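Local coordinates for DUF5636 domain-containing protein (Legionella pneumophila subsp. pneumophila str. Philadelphia 1, PDB 4RD8) that is of unknown function but folds as an all-helical, single-chain member of the DUF5636 family from a bacterial pathogen, at residues T32-Y37 with C136-K141; Y37-E42 with D191-E196. The protein carries 3 engineered substitutions. One frame throughout, in Å; residues are numbered along the deposited sequence.

Interaction 1 (T32-Y37 with C136-K141)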
ATOM      1  N   THR A  32      13.544   4.696   3.099  1.00 23.05           N
ATOM      2  CA  THR A  32      14.397   3.653   3.630  1.00 23.71           C
ATOM      3  C   THR A  32      13.684   2.928   4.764  1.00 27.95           C
ATOM      4  O   THR A  32      13.735   1.699   4.849  1.00 26.92           O
ATOM      5  CB  THR A  32      15.725   4.238   4.112  1.00 30.31           C
ATOM      6  OG1 THR A  32      16.384   4.853   3.000  1.00 29.94           O
ATOM      7  CG2 THR A  32      16.612   3.159   4.703  1.00 31.93           C
ATOM      8  N   LYS A  33      12.998   3.685   5.618  1.00 23.08           N
ATOM      9  CA  LYS A  33      12.245   3.086   6.718  1.00 25.88           C
ATOM     10  C   LYS A  33      11.118   2.184   6.189  1.00 23.99           C
ATOM     11  O   LYS A  33      10.918   1.074   6.696  1.00 25.73           O
ATOM     12  CB  LYS A  33      11.701   4.179   7.649  1.00 24.71           C
ATOM     13  CG  LYS A  33      12.789   4.978   8.365  1.00 28.19           C
ATOM     14  CD  LYS A  33      13.556   4.125   9.355  1.00 34.27           C
ATOM     15  CE  LYS A  33      12.741   3.840  10.606  1.00 39.95           C
ATOM     16  NZ  LYS A  33      12.652   5.028  11.498  1.00 38.35           N
ATOM     17  N   ILE A  34      10.409   2.653   5.167  1.00 23.71           N
ATOM     18  CA  ILE A  34       9.342   1.867   4.541  1.00 21.11           C
ATOM     19  C   ILE A  34       9.894   0.581   3.942  1.00 20.61           C
ATOM     20  O   ILE A  34       9.331  -0.494   4.142  1.00 24.54           O
ATOM     21  CB  ILE A  34       8.596   2.688   3.473  1.00 20.12           C
ATOM     22  CG1 ILE A  34       7.776   3.774   4.166  1.00 20.29           C
ATOM     23  CG2 ILE A  34       7.700   1.799   2.621  1.00 20.99           C
ATOM     24  CD1 ILE A  34       7.099   4.729   3.205  1.00 22.81           C
ATOM     25  N   GLU A  35      11.012   0.691   3.230  1.00 25.71           N
ATOM     26  CA  GLU A  35      11.622  -0.470   2.589  1.00 25.22           C
ATOM     27  C   GLU A  35      12.015  -1.486   3.649  1.00 28.12           C
ATOM     28  O   GLU A  35      11.789  -2.683   3.492  1.00 29.16           O
ATOM     29  CB  GLU A  35      12.854  -0.052   1.781  1.00 28.09           C
ATOM     30  CG  GLU A  35      13.404  -1.134   0.875  1.00 35.23           C
ATOM     31  CD  GLU A  35      14.786  -0.800   0.358  1.00 45.43           C
ATOM     32  OE1 GLU A  35      15.589  -0.245   1.143  1.00 44.62           O
ATOM     33  OE2 GLU A  35      15.073  -1.087  -0.827  1.00 52.71           O
ATOM     34  N   ASN A  36      12.591  -1.001   4.744  1.00 24.76           N
ATOM     35  CA  ASN A  36      13.062  -1.882   5.802  1.00 27.38           C
ATOM     36  C   ASN A  36      11.914  -2.551   6.553  1.00 29.62           C
ATOM     37  O   ASN A  36      12.067  -3.656   7.067  1.00 32.21           O
ATOM     38  CB  ASN A  36      13.965  -1.115   6.774  1.00 29.68           C
ATOM     39  CG  ASN A  36      15.341  -0.841   6.198  1.00 47.84           C
ATOM     40  OD1 ASN A  36      15.773  -1.499   5.250  1.00 55.18           O
ATOM     41  ND2 ASN A  36      16.043   0.128   6.779  1.00 53.25           N
ATOM     42  N   TYR A  37      10.777  -1.865   6.613  1.00 28.03           N
ATOM     43  CA  TYR A  37       9.580  -2.384   7.264  1.00 26.95           C
ATOM     44  C   TYR A  37       8.946  -3.486   6.408  1.00 25.64           C
ATOM     45  O   TYR A  37       8.716  -4.595   6.880  1.00 28.80           O
ATOM     46  CB  TYR A  37       8.586  -1.239   7.544  1.00 23.50           C
ATOM     47  CG  TYR A  37       7.187  -1.711   7.904  1.00 25.58           C
ATOM     48  CD1 TYR A  37       6.940  -2.386   9.093  1.00 29.06           C
ATOM     49  CD2 TYR A  37       6.121  -1.487   7.045  1.00 24.56           C
ATOM     50  CE1 TYR A  37       5.662  -2.823   9.419  1.00 25.41           C
ATOM     51  CE2 TYR A  37       4.846  -1.921   7.354  1.00 23.66           C
ATOM     52  CZ  TYR A  37       4.619  -2.583   8.542  1.00 24.62           C
ATOM     53  OH  TYR A  37       3.354  -3.016   8.846  1.00 28.00           O
ATOM     54  N   CYS A 136      -1.963   0.881   3.685  1.00 18.28           N
ATOM     55  CA  CYS A 136      -2.610   0.750   4.989  1.00 16.72           C
ATOM     56  C   CYS A 136      -1.651   0.181   6.036  1.00 20.06           C
ATOM     57  O   CYS A 136      -1.689   0.595   7.179  1.00 20.58           O
ATOM     58  CB  CYS A 136      -3.880  -0.110   4.926  1.00 19.25           C
ATOM     59  SG  CYS A 136      -5.222   0.662   4.014  1.00 24.03           S
ATOM     60  N   LEU A 137      -0.807  -0.778   5.652  1.00 21.94           N
ATOM     61  CA  LEU A 137       0.134  -1.368   6.611  1.00 21.67           C
ATOM     62  C   LEU A 137       1.155  -0.319   7.079  1.00 21.01           C
ATOM     63  O   LEU A 137       1.459  -0.217   8.273  1.00 22.53           O
ATOM     64  CB  LEU A 137       0.842  -2.589   6.003  1.00 22.49           C
ATOM     65  CG  LEU A 137      -0.084  -3.760   5.637  1.00 23.25           C
ATOM     66  CD1 LEU A 137       0.702  -4.839   4.899  1.00 32.57           C
ATOM     67  CD2 LEU A 137      -0.752  -4.354   6.888  1.00 26.36           C
ATOM     68  N   ILE A 138       1.678   0.446   6.129  1.00 23.49           N
ATOM     69  CA  ILE A 138       2.580   1.560   6.415  1.00 22.30           C
ATOM     70  C   ILE A 138       1.939   2.583   7.354  1.00 22.37           C
ATOM     71  O   ILE A 138       2.556   3.000   8.341  1.00 23.54           O
ATOM     72  CB  ILE A 138       3.008   2.243   5.113  1.00 21.94           C
ATOM     73  CG1 ILE A 138       4.006   1.353   4.385  1.00 20.85           C
ATOM     74  CG2 ILE A 138       3.644   3.610   5.375  1.00 18.46           C
ATOM     75  CD1 ILE A 138       4.026   1.620   2.896  1.00 18.28           C
ATOM     76  N   ILE A 139       0.703   2.973   7.055  1.00 21.92           N
ATOM     77  CA  ILE A 139      -0.017   3.941   7.885  1.00 19.56           C
ATOM     78  C   ILE A 139      -0.294   3.397   9.282  1.00 24.53           C
ATOM     79  O   ILE A 139      -0.054   4.084  10.263  1.00 22.78           O
ATOM     80  CB  ILE A 139      -1.332   4.389   7.218  1.00 20.58           C
ATOM     81  CG1 ILE A 139      -1.017   5.087   5.896  1.00 20.38           C
ATOM     82  CG2 ILE A 139      -2.146   5.298   8.151  1.00 21.19           C
ATOM     83  CD1 ILE A 139      -2.160   5.011   4.866  1.00 19.66           C
ATOM     84  N   LEU A 140      -0.803   2.169   9.376  1.00 22.91           N
ATOM     85  CA  LEU A 140      -1.016   1.538  10.681  1.00 22.93           C
ATOM     86  C   LEU A 140       0.279   1.403  11.484  1.00 27.00           C
ATOM     87  O   LEU A 140       0.275   1.581  12.698  1.00 26.98           O
ATOM     88  CB  LEU A 140      -1.688   0.168  10.528  1.00 25.70           C
ATOM     89  CG  LEU A 140      -3.125   0.185   9.987  1.00 25.54           C
ATOM     90  CD1 LEU A 140      -3.577  -1.238   9.659  1.00 27.90           C
ATOM     91  CD2 LEU A 140      -4.080   0.803  10.995  1.00 29.42           C
ATOM     92  N   LYS A 141       1.386   1.090  10.814  1.00 23.22           N
ATOM     93  CA  LYS A 141       2.663   1.005  11.521  1.00 24.24           C
ATOM     94  C   LYS A 141       3.008   2.360  12.144  1.00 24.52           C
ATOM     95  O   LYS A 141       3.360   2.431  13.320  1.00 28.78           O
ATOM     96  CB  LYS A 141       3.782   0.548  10.576  1.00 25.19           C
ATOM     97  CG  LYS A 141       5.164   0.457  11.221  1.00 26.56           C
ATOM     98  CD  LYS A 141       5.197  -0.506  12.383  1.00 26.75           C
ATOM     99  CE  LYS A 141       6.634  -0.723  12.851  1.00 27.93           C
ATOM    100  NZ  LYS A 141       6.715  -1.742  13.925  1.00 27.25           N
TER
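Leu137 meets the phenol end of Tyr37, which reaches across from helix 25-38 to helix 130-144. Tyr37 OH lies 3.8 Å from Leu137 CB and 3.4 Å from Leu137 O. The side chains of Tyr37 and Leu137 cross at about a right angle. The approach to Leu137 O is not a hydrogen bond. That carbonyl already accepts the helical bond from Lys141 N. The polar partner of the hydroxyl is Gln47 OE1 on helix 41-61, so the buried oxygen is satisfied there.

Ile138 comes next and makes the aliphatic part of the contact. Its CD1 sits 3.7 Å from Ile34 CG2, a methyl-to-methyl touch where the backbones come nearest. Ile138 CG1 also lies 4.4 Å from Tyr37 CD2.

Lys141, one turn further on, sets its CG over one face of the Tyr37 ring. Lys141 CG is 4.0 Å from the ring centroid and 21° off the normal, a CH-pi contact displaced toward the CE1 side. The chain has CG anti to the backbone N (chi1 179°) and then bends at chi2. This carries CD and CE along the CE1 and CD1 side of the ring, with Lys141 CD 3.8 Å from Tyr37 CE1. Phe148 meets the tyrosine ring as well.

The segment axes approach to 11.2 Å and cross at 107°. At this axis distance the long Tyr37 side chain reaches from one helix to the other. The arrangement is a near-perpendicular helix-helix packing in the buried core of an all-helical fold.

Interaction 2 (Y37-E42 with D191-E196)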
ATOM      1  N   TYR A  37      10.777  -1.865   6.613  1.00 28.03           N
ATOM      2  CA  TYR A  37       9.580  -2.384   7.264  1.00 26.95           C
ATOM      3  C   TYR A  37       8.946  -3.486   6.408  1.00 25.64           C
ATOM      4  O   TYR A  37       8.716  -4.595   6.880  1.00 28.80           O
ATOM      5  CB  TYR A  37       8.586  -1.239   7.544  1.00 23.50           C
ATOM      6  CG  TYR A  37       7.187  -1.711   7.904  1.00 25.58           C
ATOM      7  CD1 TYR A  37       6.940  -2.386   9.093  1.00 29.06           C
ATOM      8  CD2 TYR A  37       6.121  -1.487   7.045  1.00 24.56           C
ATOM      9  CE1 TYR A  37       5.662  -2.823   9.419  1.00 25.41           C
ATOM     10  CE2 TYR A  37       4.846  -1.921   7.354  1.00 23.66           C
ATOM     11  CZ  TYR A  37       4.619  -2.583   8.542  1.00 24.62           C
ATOM     12  OH  TYR A  37       3.354  -3.016   8.846  1.00 28.00           O
ATOM     13  N   LEU A  38       8.702  -3.194   5.139  1.00 26.02           N
ATOM     14  CA  LEU A  38       8.070  -4.173   4.247  1.00 23.61           C
ATOM     15  C   LEU A  38       8.892  -5.446   4.019  1.00 25.18           C
ATOM     16  O   LEU A  38       8.331  -6.496   3.705  1.00 29.27           O
ATOM     17  CB  LEU A  38       7.710  -3.520   2.900  1.00 24.01           C
ATOM     18  CG  LEU A  38       6.689  -2.381   3.003  1.00 21.96           C
ATOM     19  CD1 LEU A  38       6.460  -1.746   1.641  1.00 27.12           C
ATOM     20  CD2 LEU A  38       5.358  -2.860   3.595  1.00 23.36           C
HETATM   21  N   MSE A  39      10.214  -5.360   4.180  1.00 26.07           N
HETATM   22  CA  MSE A  39      11.079  -6.533   4.074  1.00 28.89           C
HETATM   23  C   MSE A  39      11.009  -7.386   5.329  1.00 32.37           C
HETATM   24  O   MSE A  39      11.502  -8.507   5.350  1.00 35.07           O
HETATM   25  CB  MSE A  39      12.542  -6.129   3.860  1.00 31.77           C
HETATM   26  CG  MSE A  39      12.825  -5.369   2.586  1.00 40.02           C
HETATM   27 SE   MSE A  39      14.698  -4.799   2.493  0.51 53.10          SE
HETATM   28  CE  MSE A  39      15.206  -5.150   4.342  1.00 43.39           C
ATOM     29  N   ASP A  40      10.404  -6.832   6.375  1.00 29.59           N
ATOM     30  CA  ASP A  40      10.363  -7.461   7.688  1.00 31.92           C
ATOM     31  C   ASP A  40       8.985  -8.088   7.887  1.00 30.48           C
ATOM     32  O   ASP A  40       8.052  -7.433   8.339  1.00 31.89           O
ATOM     33  CB  ASP A  40      10.640  -6.402   8.760  1.00 32.71           C
ATOM     34  CG  ASP A  40      10.775  -6.976  10.157  1.00 37.27           C
ATOM     35  OD1 ASP A  40      10.442  -8.156  10.392  1.00 37.24           O
ATOM     36  OD2 ASP A  40      11.209  -6.218  11.047  1.00 42.44           O
ATOM     37  N   THR A  41       8.861  -9.370   7.559  1.00 33.73           N
ATOM     38  CA  THR A  41       7.553 -10.015   7.604  1.00 32.88           C
ATOM     39  C   THR A  41       6.984 -10.073   9.030  1.00 33.28           C
ATOM     40  O   THR A  41       5.781  -9.897   9.225  1.00 35.95           O
ATOM     41  CB  THR A  41       7.591 -11.395   6.924  1.00 36.37           C
ATOM     42  OG1 THR A  41       7.885 -11.211   5.533  1.00 35.97           O
ATOM     43  CG2 THR A  41       6.252 -12.100   7.055  1.00 36.51           C
ATOM     44  N   GLU A  42       7.855 -10.289  10.017  1.00 33.24           N
ATOM     45  CA  GLU A  42       7.454 -10.246  11.426  1.00 34.14           C
ATOM     46  C   GLU A  42       6.727  -8.948  11.772  1.00 35.13           C
ATOM     47  O   GLU A  42       5.675  -8.972  12.412  1.00 36.03           O
ATOM     48  CB  GLU A  42       8.668 -10.410  12.345  1.00 39.63           C
ATOM     49  CG  GLU A  42       8.343 -10.291  13.821  1.00 52.01           C
ATOM     50  CD  GLU A  42       9.546 -10.535  14.718  1.00 66.12           C
ATOM     51  OE1 GLU A  42      10.303 -11.493  14.461  1.00 69.76           O
ATOM     52  OE2 GLU A  42       9.734  -9.769  15.687  1.00 71.69           O
ATOM     53  N   ASP A 191       9.033 -10.904   0.110  1.00 30.52           N
ATOM     54  CA  ASP A 191       8.488 -10.072   1.187  1.00 31.43           C
ATOM     55  C   ASP A 191       7.450  -9.096   0.644  1.00 30.54           C
ATOM     56  O   ASP A 191       7.144  -9.105  -0.551  1.00 28.10           O
ATOM     57  CB  ASP A 191       9.601  -9.338   1.942  1.00 32.30           C
ATOM     58  CG  ASP A 191      10.490  -8.520   1.028  1.00 28.05           C
ATOM     59  OD1 ASP A 191       9.973  -7.631   0.328  1.00 30.35           O
ATOM     60  OD2 ASP A 191      11.713  -8.772   0.999  1.00 30.76           O
ATOM     61  N   SER A 192       6.910  -8.251   1.515  1.00 24.39           N
ATOM     62  CA  SER A 192       5.779  -7.414   1.143  1.00 23.48           C
ATOM     63  C   SER A 192       6.106  -6.257   0.199  1.00 22.67           C
ATOM     64  O   SER A 192       5.210  -5.522  -0.193  1.00 23.52           O
ATOM     65  CB  SER A 192       5.071  -6.886   2.395  1.00 25.10           C
ATOM     66  OG  SER A 192       4.632  -7.965   3.197  1.00 28.75           O
ATOM     67  N   ARG A 193       7.372  -6.100  -0.181  1.00 25.82           N
ATOM     68  CA  ARG A 193       7.700  -5.150  -1.249  1.00 23.86           C
ATOM     69  C   ARG A 193       7.097  -5.623  -2.560  1.00 24.37           C
ATOM     70  O   ARG A 193       6.858  -4.829  -3.471  1.00 21.34           O
ATOM     71  CB  ARG A 193       9.208  -5.002  -1.421  1.00 28.00           C
ATOM     72  CG  ARG A 193       9.909  -4.254  -0.306  1.00 29.22           C
ATOM     73  CD  ARG A 193      11.394  -4.287  -0.568  1.00 24.15           C
ATOM     74  NE  ARG A 193      11.917  -5.646  -0.436  1.00 27.71           N
ATOM     75  CZ  ARG A 193      13.155  -6.008  -0.750  1.00 34.38           C
ATOM     76  NH1 ARG A 193      14.003  -5.111  -1.241  1.00 35.29           N
ATOM     77  NH2 ARG A 193      13.542  -7.271  -0.575  1.00 33.51           N
ATOM     78  N   SER A 194       6.861  -6.929  -2.659  1.00 25.24           N
ATOM     79  CA  SER A 194       6.208  -7.491  -3.836  1.00 24.27           C
ATOM     80  C   SER A 194       4.725  -7.671  -3.562  1.00 25.48           C
ATOM     81  O   SER A 194       4.348  -8.383  -2.629  1.00 24.92           O
ATOM     82  CB  SER A 194       6.802  -8.851  -4.181  1.00 26.39           C
ATOM     83  OG  SER A 194       5.963  -9.545  -5.102  1.00 29.30           O
ATOM     84  N   PRO A 195       3.869  -7.032  -4.374  1.00 26.19           N
ATOM     85  CA  PRO A 195       2.434  -7.233  -4.149  1.00 26.88           C
ATOM     86  C   PRO A 195       1.992  -8.668  -4.421  1.00 29.91           C
ATOM     87  O   PRO A 195       1.028  -9.118  -3.800  1.00 30.72           O
ATOM     88  CB  PRO A 195       1.782  -6.263  -5.149  1.00 28.92           C
ATOM     89  CG  PRO A 195       2.825  -6.097  -6.242  1.00 27.00           C
ATOM     90  CD  PRO A 195       4.142  -6.118  -5.499  1.00 23.79           C
ATOM     91  N   GLU A 196       2.666  -9.377  -5.326  1.00 28.42           N
ATOM     92  CA  GLU A 196       2.322 -10.771  -5.575  1.00 28.75           C
ATOM     93  C   GLU A 196       2.610 -11.588  -4.327  1.00 29.30           C
ATOM     94  O   GLU A 196       1.840 -12.476  -3.953  1.00 33.29           O
ATOM     95  CB  GLU A 196       3.115 -11.350  -6.752  1.00 31.14           C
ATOM     96  CG  GLU A 196       3.034 -10.534  -8.028  1.00 47.07           C
ATOM     97  CD  GLU A 196       1.617 -10.134  -8.378  1.00 56.75           C
ATOM     98  OE1 GLU A 196       0.860 -10.998  -8.857  1.00 62.99           O
ATOM     99  OE2 GLU A 196       1.255  -8.956  -8.167  1.00 59.56           O
TER
HETATM  100  O   HOH W   1       7.028  -8.802   4.371  1.00 27.05           O
HETATM  101  O   HOH W   2      13.072  -9.640   3.138  1.00 41.16           O
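Met39, a selenomethionine, lies over one face of the Arg193 guanidinium. Its CG is 3.2 Å from Arg193 NE, and SE follows at 3.8 Å from Arg193 CZ. Beside it, Leu38 CB packs on Arg193 CG. The direct polar link is weak: Ser192 N gives a bent hydrogen bond (135°) to Leu38 O at 3.1 Å. Water 1 strengthens the join. It donates to Leu38 O and also bonds Thr41 OG1 and Ser192 OG. Water 2 donates to both Met39 O and Asp191 OD2.

The guanidinium is held in place by Asp191. Arg193 grips the carboxylate side-on. NE reaches Asp191 OD1 at 2.9 Å and nearly straight (171°), while NH2 reaches the syn lone pair of Asp191 OD2 at 2.8 Å. The anti lone pair of OD1 takes Arg193 N, closing an Asx turn. Asp191 CG stands between its backbone N and carbonyl carbon (chi1 55°), which brings OD1 round to the backbone N-H of Arg193. Glu189 forms a second salt bridge with Arg193 NH2, so two carboxylates probably balance the arginine charge.

A type I turn from Asp191 to Ser194 shapes this loop, and Ser194 N-caps helix 195-204. Across the contact Asp40 is the N-cap residue of helix 41-61, through a weak bond from Ala43 N to its OD1. The contact thus joins the break between helices 25-38 and 41-61 to the loop leading into helix 195-204, whose Trp197 touches Thr41 and Ser192.

Interactions 1 and 2 share Tyr37, where interaction 1 leaves off and interaction 2 begins. In interaction 1 the tyrosine ring turns to helix 130-144; in interaction 2 the next residues, at the helix end, meet the loop before helix 195-204. Their centres are 9 Å apart. They also touch directly, with Glu35 CG 4.0 Å from Arg193 CD. Interaction 1 is buried and mainly apolar, while interaction 2 is partly buried and includes two bridging waters. Helix 130-144 reaches both regions, because its Gln134 side chain bonds Ser192 O. Together they join residues 136-141 and 191-196, distant in sequence, to the same part of the chain, residues 32-42.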